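PDB 5HR4: MmeI, which recognises DNA as a type IIL restriction-modification enzyme and probably methylates adenine at N6, using S-adenosyl-L-methionine as methyl donor. Local coordinates for residues 197-201 against 202-206. Residues are numbered along the deposited sequence; the frame is centred on the assembly and turned at random.
Sequences LFAED and TTIFE. With CA (calcium ion), chain G.
Phe205 lays one face of its ring over the methyl of Ala199: CB of Ala199 stands 3.7 Å from the centroid of the Phe205 ring and only 3° off its normal, a CH-pi contact in which all six ring carbons are almost equidistant from the methyl. With chi1 at -54°, CG of Phe205 sits beside its own backbone N and anti to the carbonyl carbon, which turns the ring back over the last helical turn. The same backbone N donates to Ala199 O at 3.2 Å, approaching from above the carbonyl plane, 59° out of it. Ala199 O also takes a weak bond from Thr202 N, so one carbonyl near the helix end holds two amides of the returning chain. Ile204 packs against Ala199 and Phe198, its CB 3.8 Å from Ala199 CB and its CD1 4.0 Å from Phe198 CE2. Over one face of the Phe198 ring, offset toward the rim, lies Thr202 OG1, whose weak bond to Phe198 O spans 3.4 Å. Phe254 meets Phe205 edge-to-face, while His431 of helix 416-440 touches Thr202 and Ile204. A serine in place of Phe205 would probably leave the Ala199 methyl without its aromatic cover and Phe254 without its ring partner. Asp201, in the turn that follows helix 183-200, grips calcium with both carboxylate oxygens, OD1 and OD2 each 2.4 Å from the ion; OD2 is also hydrogen-bonded to Trp287 N. Water 1, Gln158 OE1 and the carbonyls of Cys283 and Leu285 complete the ligands, making this end of the helix and its turn, in the helicase spacer region, part of a calcium site with a bidentate aspartate.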
ATOM      1  N   LEU A 197      23.105 -22.403   2.643  1.00 30.12           N
ATOM      2  CA  LEU A 197      24.015 -21.267   2.547  1.00 31.27           C
ATOM      3  C   LEU A 197      24.177 -20.592   3.900  1.00 29.81           C
ATOM      4  O   LEU A 197      25.292 -20.251   4.303  1.00 29.36           O
ATOM      5  CB  LEU A 197      23.528 -20.273   1.495  1.00 30.65           C
ATOM      6  CG  LEU A 197      23.583 -20.825   0.073  1.00 33.37           C
ATOM      7  CD1 LEU A 197      22.792 -19.947  -0.844  1.00 33.10           C
ATOM      8  CD2 LEU A 197      25.017 -20.929  -0.396  1.00 33.85           C
ATOM      9  N   PHE A 198      23.080 -20.442   4.638  1.00 29.62           N
ATOM     10  CA  PHE A 198      23.162 -19.890   5.983  1.00 32.95           C
ATOM     11  C   PHE A 198      23.929 -20.820   6.924  1.00 33.24           C
ATOM     12  O   PHE A 198      24.679 -20.355   7.797  1.00 28.85           O
ATOM     13  CB  PHE A 198      21.749 -19.626   6.505  1.00 30.87           C
ATOM     14  CG  PHE A 198      21.698 -19.225   7.949  1.00 29.36           C
ATOM     15  CD1 PHE A 198      21.931 -17.906   8.322  1.00 31.81           C
ATOM     16  CD2 PHE A 198      21.418 -20.165   8.940  1.00 25.25           C
ATOM     17  CE1 PHE A 198      21.866 -17.514   9.665  1.00 24.53           C
ATOM     18  CE2 PHE A 198      21.352 -19.793  10.273  1.00 31.02           C
ATOM     19  CZ  PHE A 198      21.581 -18.457  10.642  1.00 28.75           C
ATOM     20  N   ALA A 199      23.767 -22.135   6.751  1.00 27.34           N
ATOM     21  CA  ALA A 199      24.275 -23.079   7.739  1.00 28.89           C
ATOM     22  C   ALA A 199      25.794 -23.178   7.707  1.00 35.37           C
ATOM     23  O   ALA A 199      26.426 -23.333   8.763  1.00 39.53           O
ATOM     24  CB  ALA A 199      23.653 -24.460   7.533  1.00 35.13           C
ATOM     25  N   GLU A 200      26.410 -23.117   6.523  1.00 32.17           N
ATOM     26  CA  GLU A 200      27.862 -23.279   6.495  1.00 36.83           C
ATOM     27  C   GLU A 200      28.584 -22.042   7.023  1.00 41.73           C
ATOM     28  O   GLU A 200      29.754 -22.141   7.418  1.00 40.51           O
ATOM     29  CB  GLU A 200      28.354 -23.618   5.090  1.00 33.75           C
ATOM     30  CG  GLU A 200      28.140 -22.546   4.046  1.00 39.76           C
ATOM     31  CD  GLU A 200      28.629 -23.016   2.673  1.00 48.32           C
ATOM     32  OE1 GLU A 200      29.426 -23.988   2.662  1.00 45.22           O
ATOM     33  OE2 GLU A 200      28.233 -22.426   1.625  1.00 48.10           O
ATOM     34  N   ASP A 201      27.903 -20.897   7.058  1.00 37.04           N
ATOM     35  CA  ASP A 201      28.458 -19.637   7.529  1.00 36.99           C
ATOM     36  C   ASP A 201      28.176 -19.401   9.005  1.00 43.09           C
ATOM     37  O   ASP A 201      28.512 -18.341   9.545  1.00 42.78           O
ATOM     38  CB  ASP A 201      27.894 -18.488   6.696  1.00 32.83           C
ATOM     39  CG  ASP A 201      28.536 -18.401   5.356  1.00 34.07           C
ATOM     40  OD1 ASP A 201      29.589 -19.068   5.205  1.00 35.34           O
ATOM     41  OD2 ASP A 201      28.005 -17.675   4.480  1.00 32.01           O
ATOM     42  N   THR A 202      27.545 -20.354   9.647  1.00 41.46           N
ATOM     43  CA  THR A 202      27.324 -20.368  11.073  1.00 40.38           C
ATOM     44  C   THR A 202      27.893 -21.699  11.568  1.00 45.43           C
ATOM     45  O   THR A 202      28.634 -22.389  10.847  1.00 47.52           O
ATOM     46  CB  THR A 202      25.834 -20.158  11.351  1.00 42.97           C
ATOM     47  OG1 THR A 202      25.423 -18.921  10.734  1.00 33.75           O
ATOM     48  CG2 THR A 202      25.577 -20.066  12.839  1.00 43.76           C
ATOM     49  N   THR A 203      27.550 -22.073  12.783  1.00 37.57           N
ATOM     50  CA  THR A 203      28.081 -23.291  13.357  1.00 45.23           C
ATOM     51  C   THR A 203      27.163 -24.486  13.153  1.00 42.12           C
ATOM     52  O   THR A 203      27.340 -25.507  13.825  1.00 43.44           O
ATOM     53  CB  THR A 203      28.342 -23.065  14.836  1.00 41.73           C
ATOM     54  OG1 THR A 203      27.157 -22.508  15.423  1.00 45.25           O
ATOM     55  CG2 THR A 203      29.494 -22.078  14.987  1.00 33.85           C
ATOM     56  N   ILE A 204      26.191 -24.384  12.247  1.00 35.02           N
ATOM     57  CA  ILE A 204      25.287 -25.502  12.013  1.00 37.90           C
ATOM     58  C   ILE A 204      26.006 -26.613  11.257  1.00 36.66           C
ATOM     59  O   ILE A 204      26.037 -27.766  11.702  1.00 36.97           O
ATOM     60  CB  ILE A 204      24.026 -25.042  11.268  1.00 35.72           C
ATOM     61  CG1 ILE A 204      23.267 -24.030  12.117  1.00 26.99           C
ATOM     62  CG2 ILE A 204      23.156 -26.248  10.997  1.00 31.65           C
ATOM     63  CD1 ILE A 204      21.996 -23.546  11.489  1.00 23.91           C
ATOM     64  N   PHE A 205      26.557 -26.287  10.089  1.00 36.35           N
ATOM     65  CA  PHE A 205      27.622 -27.076   9.488  1.00 37.50           C
ATOM     66  C   PHE A 205      28.965 -26.516   9.948  1.00 36.74           C
ATOM     67  O   PHE A 205      29.073 -25.341  10.305  1.00 38.75           O
ATOM     68  CB  PHE A 205      27.595 -27.032   7.953  1.00 35.40           C
ATOM     69  CG  PHE A 205      26.284 -27.410   7.319  1.00 34.49           C
ATOM     70  CD1 PHE A 205      25.261 -27.985   8.043  1.00 36.19           C
ATOM     71  CD2 PHE A 205      26.099 -27.210   5.958  1.00 36.54           C
ATOM     72  CE1 PHE A 205      24.063 -28.334   7.430  1.00 34.14           C
ATOM     73  CE2 PHE A 205      24.910 -27.564   5.339  1.00 37.89           C
ATOM     74  CZ  PHE A 205      23.892 -28.127   6.077  1.00 33.34           C
ATOM     75  N   GLU A 206      29.995 -27.365   9.915  1.00 36.36           N
ATOM     76  CA  GLU A 206      31.362 -26.871   9.964  1.00 33.92           C
ATOM     77  C   GLU A 206      31.540 -25.795   8.909  1.00 37.77           C
ATOM     78  O   GLU A 206      30.979 -25.882   7.816  1.00 42.33           O
ATOM     79  CB  GLU A 206      32.374 -27.984   9.696  1.00 38.47           C
ATOM     80  CG  GLU A 206      32.508 -29.064  10.748  1.00 42.71           C
ATOM     81  CD  GLU A 206      33.534 -30.115  10.324  1.00 56.33           C
ATOM     82  OE1 GLU A 206      34.593 -29.710   9.784  1.00 60.10           O
ATOM     83  OE2 GLU A 206      33.277 -31.334  10.493  1.00 56.32           O
TER
HETATM   84 CA    CA G1001      29.694 -18.393   2.879  1.00 39.08          CA
HETATM   85  O   HOH W   1      30.933 -20.443   2.649  1.00 36.75           O